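Local coordinates for Mlr6093 protein (Mesorhizobium loti, PDB 2QJ8), which is probably a zinc-dependent hydrolase of the aspartoacylase family, acting on non-peptide amide or ester bonds, at residues A[167-179]-A[219-231]. Sequence-based numbering, arbitrary orientation.
Sequences TVSISKAFKLPVT and IYEAGVRNGLIAL
Phe174 and Gly227 bring the two backbones to a CA–CA distance of 4.3 Å, where the turn that follows helix 161-172 meets the side of helix 218-230. So close an approach depends on glycine. Gly227 CA sits over the centre of the Phe174 ring, 3.5 Å from its centroid and 13° off the ring normal, a CH-pi contact; a turn earlier, Gly223 CA lies 3.3 Å from Phe174 O in a CA-H...O contact. With CG anti to its carbonyl carbon (chi1 -79°), Phe174 lays one ring face on Gly227 and meets Gly223 O and Val224 CA obliquely. Its carbonyl also accepts a hydrogen bond from Asn226 ND2 at 3.1 Å. The N-H points almost straight at Phe174 O (163°) and the oxygen lies in the amide plane of Asn226, but the donor stands well above the carbonyl plane. Lys175, whose positive phi breaks the helical backbone conformation, passes its CB and CG across that amide. Apolar pairs extend the contact both ways: Ala173 CB presses tightly on Ala230 CB (3.4 Å) and Ile170 crosses Leu231, while Leu176 CD2 covers Gly223 and Pro177 meets Ile219 CG2 as the chain enters strand 178-182. Phe174 and Leu176 also touch Ile153 of strand 152-155. Within the catalytic domain, glycine thus permits intimate backbone packing, and one side-chain amide supplies the carbonyl of buried Phe174 with a polar partner.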
ATOM      1  N   THR A 167       6.085 -26.091 -16.487  1.00 30.61           N
ATOM      2  CA  THR A 167       6.044 -24.826 -15.757  1.00 31.36           C
ATOM      3  C   THR A 167       5.155 -24.915 -14.516  1.00 30.09           C
ATOM      4  O   THR A 167       5.556 -24.434 -13.469  1.00 30.82           O
ATOM      5  CB  THR A 167       5.604 -23.640 -16.643  1.00 29.44           C
ATOM      6  OG1 THR A 167       6.598 -23.416 -17.658  1.00 31.06           O
ATOM      7  CG2 THR A 167       5.436 -22.371 -15.799  1.00 31.25           C
ATOM      8  N   VAL A 168       3.992 -25.555 -14.639  1.00 28.20           N
ATOM      9  CA  VAL A 168       3.063 -25.708 -13.523  1.00 27.39           C
ATOM     10  C   VAL A 168       3.692 -26.589 -12.438  1.00 27.23           C
ATOM     11  O   VAL A 168       3.591 -26.253 -11.281  1.00 27.40           O
ATOM     12  CB  VAL A 168       1.678 -26.255 -13.996  1.00 31.01           C
ATOM     13  CG1 VAL A 168       0.820 -26.675 -12.830  1.00 29.20           C
ATOM     14  CG2 VAL A 168       0.953 -25.211 -14.850  1.00 28.61           C
ATOM     15  N   SER A 169       4.383 -27.661 -12.811  1.00 26.32           N
ATOM     16  CA  SER A 169       5.053 -28.526 -11.828  1.00 30.62           C
ATOM     17  C   SER A 169       6.142 -27.799 -11.040  1.00 31.12           C
ATOM     18  O   SER A 169       6.197 -27.907  -9.807  1.00 31.23           O
ATOM     19  CB  SER A 169       5.642 -29.754 -12.496  1.00 32.12           C
ATOM     20  OG  SER A 169       4.585 -30.566 -12.990  1.00 43.50           O
ATOM     21  N   ILE A 170       6.985 -27.066 -11.757  1.00 27.31           N
ATOM     22  CA  ILE A 170       8.030 -26.259 -11.135  1.00 30.18           C
ATOM     23  C   ILE A 170       7.407 -25.237 -10.156  1.00 29.28           C
ATOM     24  O   ILE A 170       7.869 -25.123  -9.023  1.00 31.36           O
ATOM     25  CB  ILE A 170       8.940 -25.550 -12.159  1.00 30.08           C
ATOM     26  CG1 ILE A 170       9.740 -26.579 -12.981  1.00 30.76           C
ATOM     27  CG2 ILE A 170       9.925 -24.618 -11.405  1.00 29.67           C
ATOM     28  CD1 ILE A 170      10.598 -25.982 -14.140  1.00 29.26           C
ATOM     29  N   SER A 171       6.347 -24.561 -10.594  1.00 28.24           N
ATOM     30  CA  SER A 171       5.623 -23.578  -9.788  1.00 28.52           C
ATOM     31  C   SER A 171       5.049 -24.164  -8.494  1.00 28.04           C
ATOM     32  O   SER A 171       5.206 -23.580  -7.438  1.00 27.70           O
ATOM     33  CB  SER A 171       4.510 -22.952 -10.616  1.00 26.70           C
ATOM     34  OG  SER A 171       5.047 -22.219 -11.709  1.00 29.58           O
ATOM     35  N   LYS A 172       4.407 -25.319  -8.588  1.00 27.07           N
ATOM     36  CA  LYS A 172       3.863 -26.026  -7.430  1.00 28.68           C
ATOM     37  C   LYS A 172       4.931 -26.447  -6.416  1.00 28.48           C
ATOM     38  O   LYS A 172       4.661 -26.438  -5.214  1.00 22.87           O
ATOM     39  CB  LYS A 172       3.055 -27.257  -7.879  1.00 30.39           C
ATOM     40  CG  LYS A 172       1.712 -26.908  -8.532  1.00 30.91           C
ATOM     41  CD  LYS A 172       1.011 -28.173  -9.063  1.00 33.22           C
ATOM     42  CE  LYS A 172      -0.353 -27.848  -9.674  1.00 39.89           C
ATOM     43  NZ  LYS A 172      -1.006 -29.033 -10.335  1.00 41.38           N
ATOM     44  N   ALA A 173       6.123 -26.802  -6.920  1.00 29.21           N
ATOM     45  CA  ALA A 173       7.295 -27.144  -6.107  1.00 29.06           C
ATOM     46  C   ALA A 173       7.834 -25.984  -5.222  1.00 28.57           C
ATOM     47  O   ALA A 173       8.650 -26.242  -4.353  1.00 27.59           O
ATOM     48  CB  ALA A 173       8.442 -27.708  -6.994  1.00 27.07           C
ATOM     49  N   PHE A 174       7.394 -24.739  -5.449  1.00 27.43           N
ATOM     50  CA  PHE A 174       7.732 -23.597  -4.578  1.00 26.86           C
ATOM     51  C   PHE A 174       6.997 -23.738  -3.233  1.00 28.11           C
ATOM     52  O   PHE A 174       7.423 -23.140  -2.250  1.00 28.50           O
ATOM     53  CB  PHE A 174       7.344 -22.240  -5.183  1.00 26.21           C
ATOM     54  CG  PHE A 174       8.299 -21.708  -6.228  1.00 26.84           C
ATOM     55  CD1 PHE A 174       8.568 -22.415  -7.388  1.00 27.57           C
ATOM     56  CD2 PHE A 174       8.862 -20.466  -6.089  1.00 25.42           C
ATOM     57  CE1 PHE A 174       9.399 -21.907  -8.358  1.00 27.49           C
ATOM     58  CE2 PHE A 174       9.717 -19.955  -7.072  1.00 26.20           C
ATOM     59  CZ  PHE A 174       9.991 -20.702  -8.195  1.00 29.13           C
ATOM     60  N   LYS A 175       5.913 -24.530  -3.197  1.00 26.99           N
ATOM     61  CA  LYS A 175       5.101 -24.743  -2.020  1.00 27.86           C
ATOM     62  C   LYS A 175       4.536 -23.449  -1.403  1.00 27.16           C
ATOM     63  O   LYS A 175       4.471 -23.314  -0.192  1.00 29.52           O
ATOM     64  CB  LYS A 175       5.851 -25.588  -0.980  1.00 27.33           C
ATOM     65  CG  LYS A 175       6.529 -26.810  -1.559  1.00 30.64           C
ATOM     66  CD  LYS A 175       6.920 -27.812  -0.484  1.00 32.94           C
ATOM     67  CE  LYS A 175       7.820 -28.923  -1.039  1.00 40.02           C
ATOM     68  NZ  LYS A 175       7.424 -29.437  -2.403  1.00 45.15           N
ATOM     69  N   LEU A 176       4.163 -22.481  -2.241  1.00 27.11           N
ATOM     70  CA  LEU A 176       3.511 -21.273  -1.762  1.00 25.41           C
ATOM     71  C   LEU A 176       2.045 -21.618  -1.397  1.00 28.67           C
ATOM     72  O   LEU A 176       1.526 -22.679  -1.815  1.00 28.96           O
ATOM     73  CB  LEU A 176       3.542 -20.180  -2.835  1.00 26.98           C
ATOM     74  CG  LEU A 176       4.904 -19.566  -3.103  1.00 23.24           C
ATOM     75  CD1 LEU A 176       4.891 -18.758  -4.439  1.00 24.98           C
ATOM     76  CD2 LEU A 176       5.377 -18.699  -1.926  1.00 28.22           C
ATOM     77  N   PRO A 177       1.395 -20.783  -0.558  1.00 28.01           N
ATOM     78  CA  PRO A 177      -0.015 -20.971  -0.192  1.00 29.02           C
ATOM     79  C   PRO A 177      -0.977 -21.289  -1.337  1.00 28.37           C
ATOM     80  O   PRO A 177      -1.826 -22.166  -1.178  1.00 28.91           O
ATOM     81  CB  PRO A 177      -0.371 -19.634   0.449  1.00 30.32           C
ATOM     82  CG  PRO A 177       0.858 -19.248   1.119  1.00 27.29           C
ATOM     83  CD  PRO A 177       1.991 -19.682   0.228  1.00 27.02           C
ATOM     84  N   VAL A 178      -0.811 -20.617  -2.478  1.00 28.97           N
ATOM     85  CA  VAL A 178      -1.652 -20.813  -3.653  1.00 25.99           C
ATOM     86  C   VAL A 178      -0.891 -20.873  -4.966  1.00 26.32           C
ATOM     87  O   VAL A 178       0.000 -20.060  -5.203  1.00 26.82           O
ATOM     88  CB  VAL A 178      -2.637 -19.615  -3.805  1.00 28.27           C
ATOM     89  CG1 VAL A 178      -3.481 -19.726  -5.098  1.00 25.64           C
ATOM     90  CG2 VAL A 178      -3.530 -19.479  -2.550  1.00 26.44           C
ATOM     91  N   THR A 179      -1.222 -21.832  -5.824  1.00 25.06           N
ATOM     92  CA  THR A 179      -0.776 -21.764  -7.219  1.00 28.09           C
ATOM     93  C   THR A 179      -2.090 -21.480  -7.948  1.00 26.10           C
ATOM     94  O   THR A 179      -3.020 -22.256  -7.832  1.00 24.88           O
ATOM     95  CB  THR A 179      -0.066 -23.040  -7.751  1.00 30.23           C
ATOM     96  OG1 THR A 179       1.098 -23.297  -6.960  1.00 32.59           O
ATOM     97  CG2 THR A 179       0.345 -22.844  -9.237  1.00 25.97           C
ATOM     98  N   ILE A 219       7.504 -16.206   4.078  1.00 35.05           N
ATOM     99  CA  ILE A 219       6.784 -17.155   3.216  1.00 34.05           C
ATOM    100  C   ILE A 219       7.416 -17.173   1.814  1.00 33.64           C
ATOM    101  O   ILE A 219       7.736 -18.255   1.280  1.00 31.58           O
ATOM    102  CB  ILE A 219       5.278 -16.799   3.106  1.00 33.51           C
ATOM    103  CG1 ILE A 219       4.573 -16.951   4.455  1.00 38.36           C
ATOM    104  CG2 ILE A 219       4.564 -17.655   2.017  1.00 31.84           C
ATOM    105  CD1 ILE A 219       4.635 -18.347   5.055  1.00 43.18           C
ATOM    106  N   TYR A 220       7.620 -15.979   1.256  1.00 33.77           N
ATOM    107  CA  TYR A 220       8.242 -15.802  -0.062  1.00 35.46           C
ATOM    108  C   TYR A 220       9.658 -16.310  -0.117  1.00 34.79           C
ATOM    109  O   TYR A 220      10.040 -16.939  -1.115  1.00 36.66           O
ATOM    110  CB  TYR A 220       8.237 -14.348  -0.479  1.00 38.16           C
ATOM    111  CG  TYR A 220       6.877 -13.834  -0.892  1.00 43.95           C
ATOM    112  CD1 TYR A 220       6.370 -14.124  -2.173  1.00 39.34           C
ATOM    113  CD2 TYR A 220       6.110 -13.032  -0.028  1.00 39.97           C
ATOM    114  CE1 TYR A 220       5.144 -13.654  -2.584  1.00 35.49           C
ATOM    115  CE2 TYR A 220       4.869 -12.535  -0.434  1.00 45.32           C
ATOM    116  CZ  TYR A 220       4.393 -12.849  -1.723  1.00 44.13           C
ATOM    117  OH  TYR A 220       3.168 -12.368  -2.148  1.00 47.14           O
ATOM    118  N   GLU A 221      10.441 -16.010   0.930  1.00 34.69           N
ATOM    119  CA  GLU A 221      11.805 -16.540   1.083  1.00 33.98           C
ATOM    120  C   GLU A 221      11.856 -18.047   1.022  1.00 32.56           C
ATOM    121  O   GLU A 221      12.700 -18.607   0.323  1.00 32.12           O
ATOM    122  CB  GLU A 221      12.409 -16.195   2.446  1.00 34.42           C
ATOM    123  CG  GLU A 221      13.288 -15.015   2.510  1.00 37.14           C
ATOM    124  CD  GLU A 221      13.892 -14.825   3.919  1.00 36.94           C
ATOM    125  OE1 GLU A 221      13.643 -15.620   4.851  1.00 46.65           O
ATOM    126  OE2 GLU A 221      14.639 -13.867   4.098  1.00 45.91           O
ATOM    127  N   ALA A 222      11.005 -18.692   1.825  1.00 31.77           N
ATOM    128  CA  ALA A 222      10.962 -20.155   1.886  1.00 31.67           C
ATOM    129  C   ALA A 222      10.489 -20.733   0.541  1.00 30.82           C
ATOM    130  O   ALA A 222      11.002 -21.772   0.100  1.00 31.09           O
ATOM    131  CB  ALA A 222      10.063 -20.634   3.036  1.00 29.49           C
ATOM    132  N   GLY A 223       9.514 -20.054  -0.068  1.00 31.30           N
ATOM    133  CA  GLY A 223       8.957 -20.399  -1.351  1.00 29.81           C
ATOM    134  C   GLY A 223      10.004 -20.389  -2.438  1.00 28.55           C
ATOM    135  O   GLY A 223      10.148 -21.357  -3.166  1.00 30.11           O
ATOM    136  N   VAL A 224      10.734 -19.286  -2.542  1.00 30.83           N
ATOM    137  CA  VAL A 224      11.772 -19.153  -3.564  1.00 31.01           C
ATOM    138  C   VAL A 224      12.921 -20.133  -3.348  1.00 29.64           C
ATOM    139  O   VAL A 224      13.446 -20.667  -4.317  1.00 28.45           O
ATOM    140  CB  VAL A 224      12.212 -17.701  -3.721  1.00 30.47           C
ATOM    141  CG1 VAL A 224      13.445 -17.588  -4.633  1.00 32.94           C
ATOM    142  CG2 VAL A 224      11.022 -16.901  -4.271  1.00 29.36           C
ATOM    143  N   ARG A 225      13.260 -20.431  -2.091  1.00 31.36           N
ATOM    144  CA  ARG A 225      14.250 -21.465  -1.783  1.00 30.29           C
ATOM    145  C   ARG A 225      13.787 -22.853  -2.250  1.00 29.42           C
ATOM    146  O   ARG A 225      14.577 -23.604  -2.806  1.00 27.07           O
ATOM    147  CB  ARG A 225      14.565 -21.508  -0.287  1.00 30.47           C
ATOM    148  CG  ARG A 225      15.547 -22.633   0.086  1.00 31.22           C
ATOM    149  CD  ARG A 225      15.867 -22.684   1.549  1.00 35.18           C
ATOM    150  NE  ARG A 225      16.495 -23.968   1.907  1.00 40.67           N
ATOM    151  CZ  ARG A 225      15.865 -25.113   2.205  1.00 45.71           C
ATOM    152  NH1 ARG A 225      14.530 -25.213   2.210  1.00 47.86           N
ATOM    153  NH2 ARG A 225      16.589 -26.199   2.505  1.00 42.68           N
ATOM    154  N   ASN A 226      12.525 -23.204  -1.982  1.00 29.11           N
ATOM    155  CA  ASN A 226      11.946 -24.467  -2.463  1.00 27.95           C
ATOM    156  C   ASN A 226      12.010 -24.537  -4.008  1.00 28.34           C
ATOM    157  O   ASN A 226      12.355 -25.582  -4.580  1.00 29.36           O
ATOM    158  CB  ASN A 226      10.484 -24.642  -2.006  1.00 26.61           C
ATOM    159  CG  ASN A 226      10.315 -24.745  -0.491  1.00 31.87           C
ATOM    160  OD1 ASN A 226      11.209 -25.165   0.215  1.00 36.97           O
ATOM    161  ND2 ASN A 226       9.146 -24.344   0.008  1.00 29.83           N
ATOM    162  N   GLY A 227      11.715 -23.406  -4.651  1.00 26.15           N
ATOM    163  CA  GLY A 227      11.768 -23.292  -6.107  1.00 29.60           C
ATOM    164  C   GLY A 227      13.157 -23.551  -6.628  1.00 28.83           C
ATOM    165  O   GLY A 227      13.316 -24.304  -7.584  1.00 28.89           O
ATOM    166  N   LEU A 228      14.161 -22.950  -5.973  1.00 29.50           N
ATOM    167  CA  LEU A 228      15.577 -23.138  -6.338  1.00 29.46           C
ATOM    168  C   LEU A 228      16.056 -24.566  -6.173  1.00 28.32           C
ATOM    169  O   LEU A 228      16.823 -25.053  -6.994  1.00 28.03           O
ATOM    170  CB  LEU A 228      16.473 -22.199  -5.546  1.00 29.38           C
ATOM    171  CG  LEU A 228      16.303 -20.734  -5.872  1.00 32.10           C
ATOM    172  CD1 LEU A 228      17.065 -19.945  -4.848  1.00 28.82           C
ATOM    173  CD2 LEU A 228      16.759 -20.449  -7.287  1.00 32.04           C
ATOM    174  N   ILE A 229      15.594 -25.217  -5.109  1.00 30.10           N
ATOM    175  CA  ILE A 229      15.843 -26.623  -4.875  1.00 29.68           C
ATOM    176  C   ILE A 229      15.222 -27.441  -6.009  1.00 32.82           C
ATOM    177  O   ILE A 229      15.911 -28.230  -6.644  1.00 33.73           O
ATOM    178  CB  ILE A 229      15.282 -27.091  -3.512  1.00 31.16           C
ATOM    179  CG1 ILE A 229      16.079 -26.477  -2.361  1.00 29.31           C
ATOM    180  CG2 ILE A 229      15.337 -28.621  -3.391  1.00 29.33           C
ATOM    181  CD1 ILE A 229      15.396 -26.631  -1.010  1.00 25.07           C
ATOM    182  N   ALA A 230      13.949 -27.193  -6.313  1.00 33.77           N
ATOM    183  CA  ALA A 230      13.260 -27.873  -7.419  1.00 33.70           C
ATOM    184  C   ALA A 230      13.953 -27.683  -8.788  1.00 34.33           C
ATOM    185  O   ALA A 230      13.845 -28.522  -9.663  1.00 34.05           O
ATOM    186  CB  ALA A 230      11.799 -27.402  -7.498  1.00 33.74           C
ATOM    187  N   LEU A 231      14.655 -26.575  -8.968  1.00 35.01           N
ATOM    188  CA  LEU A 231      15.398 -26.328 -10.206  1.00 35.41           C
ATOM    189  C   LEU A 231      16.806 -26.951 -10.192  1.00 35.72           C
ATOM    190  O   LEU A 231      17.507 -26.856 -11.186  1.00 38.44           O
ATOM    191  CB  LEU A 231      15.483 -24.818 -10.457  1.00 34.88           C
ATOM    192  CG  LEU A 231      14.173 -24.127 -10.827  1.00 36.61           C
ATOM    193  CD1 LEU A 231      14.308 -22.669 -10.599  1.00 37.19           C
ATOM    194  CD2 LEU A 231      13.781 -24.460 -12.279  1.00 37.67           C
TER